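PDB 1Z2Z: probable tRNA pseudouridine synthase D from Methanosarcina mazei, which probably converts uridine 13 of transfer RNAs to pseudouridine, as a member of the TruD family of pseudouridine synthases. Local coordinates for residues S103-I108 / I113-L118; D158-Q163 / R427-V432. All coordinates share one frame; numbering follows the deposited sequence.

Contact 1 of 2, residues S103-I108 / I113-L118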
ATOM      1  N   SER A 103       0.196 -13.863 -34.740  1.00 28.28           N
ATOM      2  CA  SER A 103      -0.911 -14.654 -35.281  1.00 31.54           C
ATOM      3  C   SER A 103      -1.510 -15.677 -34.309  1.00 33.55           C
ATOM      4  O   SER A 103      -2.709 -15.987 -34.377  1.00 34.53           O
ATOM      5  CB  SER A 103      -0.447 -15.362 -36.554  1.00 32.17           C
ATOM      6  OG  SER A 103       0.812 -15.990 -36.353  1.00 35.23           O
ATOM      7  N   GLU A 104      -0.682 -16.189 -33.402  1.00 33.24           N
ATOM      8  CA  GLU A 104      -1.140 -17.167 -32.426  1.00 33.10           C
ATOM      9  C   GLU A 104      -2.092 -16.573 -31.420  1.00 34.50           C
ATOM     10  O   GLU A 104      -3.013 -17.245 -30.947  1.00 35.07           O
ATOM     11  CB  GLU A 104       0.012 -17.726 -31.610  1.00 33.35           C
ATOM     12  CG  GLU A 104       1.109 -18.442 -32.326  1.00 30.67           C
ATOM     13  CD  GLU A 104       1.960 -19.171 -31.324  1.00 28.88           C
ATOM     14  OE1 GLU A 104       1.408 -19.984 -30.557  1.00 28.16           O
ATOM     15  OE2 GLU A 104       3.171 -18.921 -31.283  1.00 32.51           O
ATOM     16  N   ILE A 105      -1.833 -15.327 -31.043  1.00 35.90           N
ATOM     17  CA  ILE A 105      -2.680 -14.687 -30.047  1.00 38.60           C
ATOM     18  C   ILE A 105      -3.914 -14.062 -30.669  1.00 39.17           C
ATOM     19  O   ILE A 105      -4.811 -13.603 -29.967  1.00 40.61           O
ATOM     20  CB  ILE A 105      -1.891 -13.624 -29.220  1.00 37.69           C
ATOM     21  CG1 ILE A 105      -1.062 -12.748 -30.148  1.00 37.84           C
ATOM     22  CG2 ILE A 105      -1.031 -14.315 -28.174  1.00 33.88           C
ATOM     23  CD1 ILE A 105      -0.077 -11.842 -29.428  1.00 38.70           C
ATOM     24  N   GLU A 106      -3.974 -14.076 -31.990  1.00 40.79           N
ATOM     25  CA  GLU A 106      -5.113 -13.512 -32.682  1.00 41.38           C
ATOM     26  C   GLU A 106      -6.224 -14.564 -32.770  1.00 39.63           C
ATOM     27  O   GLU A 106      -7.352 -14.249 -33.129  1.00 39.14           O
ATOM     28  CB  GLU A 106      -4.684 -13.061 -34.076  1.00 46.44           C
ATOM     29  CG  GLU A 106      -4.841 -11.562 -34.318  1.00 51.49           C
ATOM     30  CD  GLU A 106      -6.306 -11.114 -34.274  1.00 55.67           C
ATOM     31  OE1 GLU A 106      -6.596  -9.974 -34.726  1.00 54.95           O
ATOM     32  OE2 GLU A 106      -7.163 -11.900 -33.784  1.00 56.13           O
ATOM     33  N   LYS A 107      -5.887 -15.802 -32.405  1.00 36.85           N
ATOM     34  CA  LYS A 107      -6.799 -16.941 -32.441  1.00 35.48           C
ATOM     35  C   LYS A 107      -7.277 -17.374 -31.049  1.00 35.00           C
ATOM     36  O   LYS A 107      -8.070 -18.311 -30.910  1.00 33.51           O
ATOM     37  CB  LYS A 107      -6.111 -18.116 -33.149  1.00 36.48           C
ATOM     38  CG  LYS A 107      -7.041 -19.255 -33.497  1.00 41.37           C
ATOM     39  CD  LYS A 107      -6.462 -20.240 -34.508  1.00 40.61           C
ATOM     40  CE  LYS A 107      -7.606 -20.887 -35.299  1.00 39.58           C
ATOM     41  NZ  LYS A 107      -8.257 -19.885 -36.196  1.00 37.55           N
ATOM     42  N   ILE A 108      -6.781 -16.692 -30.021  1.00 35.32           N
ATOM     43  CA  ILE A 108      -7.155 -16.968 -28.635  1.00 33.77           C
ATOM     44  C   ILE A 108      -8.298 -16.028 -28.299  1.00 33.40           C
ATOM     45  O   ILE A 108      -8.166 -14.804 -28.404  1.00 33.49           O
ATOM     46  CB  ILE A 108      -5.990 -16.683 -27.668  1.00 33.33           C
ATOM     47  CG1 ILE A 108      -4.809 -17.598 -27.983  1.00 34.27           C
ATOM     48  CG2 ILE A 108      -6.433 -16.886 -26.239  1.00 33.12           C
ATOM     49  CD1 ILE A 108      -3.610 -17.358 -27.097  1.00 33.47           C
ATOM     50  N   ILE A 113     -11.662 -11.301 -21.868  1.00 27.89           N
ATOM     51  CA  ILE A 113     -10.242 -11.094 -22.042  1.00 25.57           C
ATOM     52  C   ILE A 113     -10.065 -10.610 -23.447  1.00 26.30           C
ATOM     53  O   ILE A 113     -10.683 -11.123 -24.369  1.00 26.99           O
ATOM     54  CB  ILE A 113      -9.468 -12.395 -21.880  1.00 25.53           C
ATOM     55  CG1 ILE A 113      -9.603 -12.882 -20.436  1.00 27.59           C
ATOM     56  CG2 ILE A 113      -8.015 -12.198 -22.302  1.00 20.61           C
ATOM     57  CD1 ILE A 113      -8.908 -12.001 -19.418  1.00 29.15           C
ATOM     58  N   GLU A 114      -9.214  -9.617 -23.609  1.00 26.94           N
ATOM     59  CA  GLU A 114      -8.962  -9.064 -24.909  1.00 27.50           C
ATOM     60  C   GLU A 114      -7.452  -9.004 -25.024  1.00 28.36           C
ATOM     61  O   GLU A 114      -6.779  -8.538 -24.107  1.00 30.06           O
ATOM     62  CB  GLU A 114      -9.589  -7.681 -24.965  1.00 31.14           C
ATOM     63  CG  GLU A 114      -9.765  -7.115 -26.341  1.00 40.66           C
ATOM     64  CD  GLU A 114     -10.991  -6.222 -26.433  1.00 45.88           C
ATOM     65  OE1 GLU A 114     -10.956  -5.097 -25.883  1.00 50.73           O
ATOM     66  OE2 GLU A 114     -11.995  -6.654 -27.048  1.00 47.83           O
ATOM     67  N   LEU A 115      -6.921  -9.504 -26.135  1.00 28.08           N
ATOM     68  CA  LEU A 115      -5.485  -9.526 -26.376  1.00 26.43           C
ATOM     69  C   LEU A 115      -5.142  -8.730 -27.625  1.00 28.62           C
ATOM     70  O   LEU A 115      -5.694  -8.980 -28.692  1.00 30.97           O
ATOM     71  CB  LEU A 115      -5.008 -10.968 -26.554  1.00 24.72           C
ATOM     72  CG  LEU A 115      -5.087 -11.921 -25.363  1.00 24.78           C
ATOM     73  CD1 LEU A 115      -4.522 -13.266 -25.768  1.00 25.20           C
ATOM     74  CD2 LEU A 115      -4.300 -11.365 -24.171  1.00 28.21           C
ATOM     75  N   LYS A 116      -4.218  -7.784 -27.506  1.00 30.44           N
ATOM     76  CA  LYS A 116      -3.827  -6.964 -28.647  1.00 31.94           C
ATOM     77  C   LYS A 116      -2.303  -6.836 -28.704  1.00 31.48           C
ATOM     78  O   LYS A 116      -1.656  -6.416 -27.748  1.00 32.70           O
ATOM     79  CB  LYS A 116      -4.470  -5.571 -28.539  1.00 34.06           C
ATOM     80  CG  LYS A 116      -5.964  -5.585 -28.173  1.00 39.89           C
ATOM     81  CD  LYS A 116      -6.549  -4.173 -27.978  1.00 43.28           C
ATOM     82  CE  LYS A 116      -7.982  -4.196 -27.420  1.00 43.91           C
ATOM     83  NZ  LYS A 116      -8.424  -2.824 -26.995  1.00 43.99           N
ATOM     84  N   VAL A 117      -1.723  -7.203 -29.833  1.00 30.64           N
ATOM     85  CA  VAL A 117      -0.281  -7.130 -29.975  1.00 28.66           C
ATOM     86  C   VAL A 117       0.196  -5.677 -29.931  1.00 28.87           C
ATOM     87  O   VAL A 117      -0.478  -4.769 -30.422  1.00 30.12           O
ATOM     88  CB  VAL A 117       0.157  -7.797 -31.303  1.00 26.24           C
ATOM     89  CG1 VAL A 117       1.649  -7.758 -31.455  1.00 24.40           C
ATOM     90  CG2 VAL A 117      -0.333  -9.237 -31.335  1.00 26.17           C
ATOM     91  N   LEU A 118       1.345  -5.454 -29.300  1.00 28.06           N
ATOM     92  CA  LEU A 118       1.927  -4.125 -29.251  1.00 24.88           C
ATOM     93  C   LEU A 118       3.227  -4.216 -30.062  1.00 22.86           C
ATOM     94  O   LEU A 118       3.578  -3.287 -30.777  1.00 22.59           O
ATOM     95  CB  LEU A 118       2.179  -3.672 -27.797  1.00 24.52           C
ATOM     96  CG  LEU A 118       0.920  -3.421 -26.935  1.00 24.59           C
ATOM     97  CD1 LEU A 118       1.311  -3.192 -25.493  1.00 23.61           C
ATOM     98  CD2 LEU A 118       0.122  -2.250 -27.465  1.00 21.10           C
TER
HETATM   99  O   HOH W   1      -8.344 -11.465 -28.442  1.00 33.09           O

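Contact 2 of 2, residues D158-Q163 / R427-V432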
ATOM      1  N   ASP A 158     -11.096  20.579  -3.856  1.00 55.11           N
ATOM      2  CA  ASP A 158     -10.444  21.857  -3.583  1.00 55.42           C
ATOM      3  C   ASP A 158      -9.401  21.760  -2.479  1.00 55.62           C
ATOM      4  O   ASP A 158      -8.245  22.140  -2.675  1.00 55.84           O
ATOM      5  CB  ASP A 158     -11.464  22.931  -3.189  1.00 56.44           C
ATOM      6  CG  ASP A 158     -10.879  23.962  -2.216  1.00 58.93           C
ATOM      7  OD1 ASP A 158     -10.824  23.684  -0.994  1.00 58.30           O
ATOM      8  OD2 ASP A 158     -10.455  25.049  -2.670  1.00 60.52           O
ATOM      9  N   GLU A 159      -9.805  21.278  -1.308  1.00 54.75           N
ATOM     10  CA  GLU A 159      -8.859  21.170  -0.210  1.00 54.05           C
ATOM     11  C   GLU A 159      -7.694  20.319  -0.643  1.00 54.29           C
ATOM     12  O   GLU A 159      -6.543  20.618  -0.326  1.00 54.98           O
ATOM     13  CB  GLU A 159      -9.518  20.574   1.035  1.00 52.90           C
ATOM     14  CG  GLU A 159     -10.305  21.597   1.833  1.00 52.19           C
ATOM     15  CD  GLU A 159     -10.965  21.018   3.065  1.00 52.79           C
ATOM     16  OE1 GLU A 159     -10.259  20.454   3.927  1.00 53.09           O
ATOM     17  OE2 GLU A 159     -12.205  21.130   3.176  1.00 54.58           O
ATOM     18  N   ILE A 160      -7.992  19.266  -1.395  1.00 53.80           N
ATOM     19  CA  ILE A 160      -6.949  18.367  -1.871  1.00 52.88           C
ATOM     20  C   ILE A 160      -6.001  19.090  -2.812  1.00 53.04           C
ATOM     21  O   ILE A 160      -4.787  19.101  -2.607  1.00 52.31           O
ATOM     22  CB  ILE A 160      -7.556  17.157  -2.586  1.00 50.99           C
ATOM     23  CG1 ILE A 160      -8.226  16.243  -1.561  1.00 50.66           C
ATOM     24  CG2 ILE A 160      -6.480  16.404  -3.332  1.00 52.32           C
ATOM     25  CD1 ILE A 160      -8.863  15.020  -2.161  1.00 49.03           C
ATOM     26  N   LEU A 161      -6.569  19.701  -3.840  1.00 54.03           N
ATOM     27  CA  LEU A 161      -5.775  20.424  -4.812  1.00 55.06           C
ATOM     28  C   LEU A 161      -4.890  21.445  -4.109  1.00 55.00           C
ATOM     29  O   LEU A 161      -3.740  21.650  -4.497  1.00 55.10           O
ATOM     30  CB  LEU A 161      -6.698  21.114  -5.819  1.00 55.55           C
ATOM     31  CG  LEU A 161      -6.501  20.781  -7.308  1.00 56.71           C
ATOM     32  CD1 LEU A 161      -6.358  19.272  -7.526  1.00 56.29           C
ATOM     33  CD2 LEU A 161      -7.682  21.325  -8.091  1.00 55.43           C
ATOM     34  N   ALA A 162      -5.431  22.061  -3.061  1.00 55.66           N
ATOM     35  CA  ALA A 162      -4.718  23.076  -2.286  1.00 55.79           C
ATOM     36  C   ALA A 162      -3.624  22.499  -1.391  1.00 56.09           C
ATOM     37  O   ALA A 162      -2.511  23.023  -1.339  1.00 56.82           O
ATOM     38  CB  ALA A 162      -5.708  23.866  -1.439  1.00 54.12           C
ATOM     39  N   GLN A 163      -3.949  21.430  -0.674  1.00 56.47           N
ATOM     40  CA  GLN A 163      -2.986  20.802   0.217  1.00 56.83           C
ATOM     41  C   GLN A 163      -1.897  20.088  -0.578  1.00 56.44           C
ATOM     42  O   GLN A 163      -0.903  19.620  -0.015  1.00 55.79           O
ATOM     43  CB  GLN A 163      -3.682  19.795   1.128  1.00 57.56           C
ATOM     44  CG  GLN A 163      -2.698  19.076   2.013  1.00 61.09           C
ATOM     45  CD  GLN A 163      -3.288  17.863   2.686  1.00 63.35           C
ATOM     46  OE1 GLN A 163      -3.806  16.955   2.022  1.00 63.18           O
ATOM     47  NE2 GLN A 163      -3.198  17.826   4.016  1.00 63.90           N
ATOM     48  N   ARG A 427      -9.999   7.134   0.458  1.00 34.99           N
ATOM     49  CA  ARG A 427     -10.272   7.391   1.865  1.00 35.71           C
ATOM     50  C   ARG A 427     -10.662   8.859   2.146  1.00 37.15           C
ATOM     51  O   ARG A 427     -11.574   9.120   2.923  1.00 37.48           O
ATOM     52  CB  ARG A 427      -9.057   6.997   2.702  1.00 34.63           C
ATOM     53  CG  ARG A 427      -9.328   6.926   4.192  1.00 38.29           C
ATOM     54  CD  ARG A 427      -8.064   6.562   4.971  1.00 39.89           C
ATOM     55  NE  ARG A 427      -7.382   7.750   5.467  1.00 41.34           N
ATOM     56  CZ  ARG A 427      -7.648   8.339   6.630  1.00 41.12           C
ATOM     57  NH1 ARG A 427      -8.577   7.852   7.439  1.00 38.83           N
ATOM     58  NH2 ARG A 427      -6.994   9.434   6.974  1.00 41.44           N
ATOM     59  N   GLU A 428      -9.988   9.820   1.518  1.00 38.42           N
ATOM     60  CA  GLU A 428     -10.323  11.223   1.753  1.00 40.51           C
ATOM     61  C   GLU A 428     -11.662  11.599   1.116  1.00 41.11           C
ATOM     62  O   GLU A 428     -12.277  12.600   1.491  1.00 40.60           O
ATOM     63  CB  GLU A 428      -9.221  12.155   1.221  1.00 40.95           C
ATOM     64  CG  GLU A 428      -7.844  11.964   1.866  1.00 42.85           C
ATOM     65  CD  GLU A 428      -7.826  12.212   3.373  1.00 45.60           C
ATOM     66  OE1 GLU A 428      -7.305  11.329   4.103  1.00 48.05           O
ATOM     67  OE2 GLU A 428      -8.320  13.278   3.829  1.00 43.42           O
ATOM     68  N   TYR A 429     -12.107  10.798   0.150  1.00 41.70           N
ATOM     69  CA  TYR A 429     -13.378  11.045  -0.524  1.00 42.11           C
ATOM     70  C   TYR A 429     -14.548  10.305   0.085  1.00 43.43           C
ATOM     71  O   TYR A 429     -15.668  10.808   0.074  1.00 44.39           O
ATOM     72  CB  TYR A 429     -13.318  10.657  -1.996  1.00 40.78           C
ATOM     73  CG  TYR A 429     -12.686  11.699  -2.859  1.00 39.76           C
ATOM     74  CD1 TYR A 429     -11.307  11.787  -2.967  1.00 37.91           C
ATOM     75  CD2 TYR A 429     -13.469  12.617  -3.564  1.00 39.57           C
ATOM     76  CE1 TYR A 429     -10.719  12.754  -3.755  1.00 38.54           C
ATOM     77  CE2 TYR A 429     -12.882  13.600  -4.356  1.00 38.75           C
ATOM     78  CZ  TYR A 429     -11.505  13.657  -4.443  1.00 37.24           C
ATOM     79  OH  TYR A 429     -10.894  14.616  -5.207  1.00 37.71           O
HETATM   80  N   MSE A 430     -14.303   9.109   0.604  1.00 44.43           N
HETATM   81  CA  MSE A 430     -15.382   8.328   1.182  1.00 47.38           C
HETATM   82  C   MSE A 430     -15.387   8.347   2.686  1.00 46.95           C
HETATM   83  O   MSE A 430     -16.437   8.197   3.307  1.00 49.11           O
HETATM   84  CB  MSE A 430     -15.305   6.876   0.727  1.00 51.38           C
HETATM   85  CG  MSE A 430     -15.652   6.646  -0.722  1.00 56.92           C
HETATM   86 SE   MSE A 430     -15.126   4.856  -1.232  1.00 67.74          SE
HETATM   87  CE  MSE A 430     -16.750   3.917  -0.738  1.00 64.86           C
ATOM     88  N   LYS A 431     -14.210   8.514   3.271  1.00 45.54           N
ATOM     89  CA  LYS A 431     -14.073   8.527   4.726  1.00 44.00           C
ATOM     90  C   LYS A 431     -14.967   7.465   5.357  1.00 42.76           C
ATOM     91  O   LYS A 431     -15.852   7.787   6.142  1.00 42.64           O
ATOM     92  CB  LYS A 431     -14.432   9.910   5.297  1.00 43.00           C
ATOM     93  CG  LYS A 431     -13.531  11.050   4.817  1.00 41.75           C
ATOM     94  CD  LYS A 431     -13.749  12.325   5.618  1.00 38.78           C
ATOM     95  CE  LYS A 431     -12.921  13.480   5.084  1.00 37.64           C
ATOM     96  NZ  LYS A 431     -13.358  13.973   3.741  1.00 37.12           N
ATOM     97  N   VAL A 432     -14.743   6.207   5.007  1.00 43.13           N
ATOM     98  CA  VAL A 432     -15.536   5.121   5.574  1.00 45.63           C
ATOM     99  C   VAL A 432     -14.636   3.984   6.000  1.00 46.51           C
ATOM    100  O   VAL A 432     -13.438   4.003   5.731  1.00 48.37           O
ATOM    101  CB  VAL A 432     -16.572   4.570   4.566  1.00 44.59           C
ATOM    102  CG1 VAL A 432     -17.659   5.612   4.302  1.00 43.95           C
ATOM    103  CG2 VAL A 432     -15.877   4.199   3.278  1.00 44.01           C
TER

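Contact 1 of 2, residues S103-I108 / I113-L118
Ile105 and Leu115 are the points of closest backbone approach, their CA atoms 6.9 Å apart, where segment 103-108, with the short helix 102-105, lies against the beginning of strand 113-121. No direct hydrogen bond joins the two segments. A single water spans them weakly, donating to Ile108 O and accepting from Leu115 N. Leu115 points toward segment 103-108 and carries the centre of the contact: its CD1 lies 4.1 Å from Ile108 CG2 and 4.4 Å from Ile105 CB, so that one methyl serves both isoleucines. Ile108 reaches it with the CG2 branch, which stands anti to its backbone N. The CG1-CD1 arm of Ile105 goes to Val117 instead: with CG1 between the backbone N and the carbonyl carbon (chi1 46°), CD1 meets Val117 CG2, and the two side chains cross at about a right angle. Ile105 also rests on Leu50 and Val52 of strand 49-57, the antiparallel neighbour of 113-121, and thus covers two strands of the mixed sheet at once. The join is that of a connection between strands 90-98 and 113-121 folded back onto its own sheet, held by methyl packing, with the polar link left to one loosely bound water.

Contact 2 of 2, residues D158-Q163 / R427-V432
Helix 146-163 and the C-terminal helix 423-430 come together near their C-terminal ends, where Ile160 of the first meets Tyr429 and Glu428 of the second. The CA atoms of Ile160 and Glu428 are 8.7 Å apart, and one methyl does most of the bridging. Ile160 CD1 lies 3.3 Å from Tyr429 CE1 and 3.7 Å from Tyr429 OH, approaching the ring obliquely beside its hydroxyl end. The extended isoleucine chain (chi2 180°) carries that methyl across to the other helix, where it also lies 4.4 Å from Glu428 CB. Thr157, on the same helix as Ile160, hydrogen-bonds with Tyr429 OH, giving the phenol a polar tie next to its apolar one. A leucine in place of Tyr429 would probably leave the Thr157 hydroxyl without this partner and open a gap beside the Ile160 methyl. Just after helix 423-430, Lys431 leaves helical geometry with positive phi, while its backbone N still bonds to Arg427 O. Its side chain turns back over the helix end, and NZ donates to Glu428 O at 2.8 Å, tilted 27° from the carbonyl plane. Glu428 OE1 forms a salt bridge with Arg427 NH2 at 3.5 Å. The N-terminal segment is bonded to both helix ends: the Lys431 ammonium group reaches the hydroxyls of Thr17 and Thr19, and Glu428 OE2 accepts from Thr17 N. From the first helix, Glu159 OE1 accepts from Asp18 N, next to Thr17 in the chain.

Overall arrangement
The two contacts share no helix or strand and do not touch: their centres are 40 Å apart and their nearest atoms about 26 Å. Contact 1 is local, its segments separated by only four residues, at the periphery, about 32 Å from the centre of the chain, and is partly buried. Contact 2 is buried, about 18 Å from that centre, and brings together helices far apart in sequence. Both rely on apolar touches without a direct hydrogen bond between their segments, but the surroundings differ. Contact 1 sets aliphatic groups against a sheet, whereas contact 2 pairs an aliphatic methyl with an aromatic ring amid buried charges tied to the N-terminal segment. Both lie away from the predicted nucleophile, Asp86.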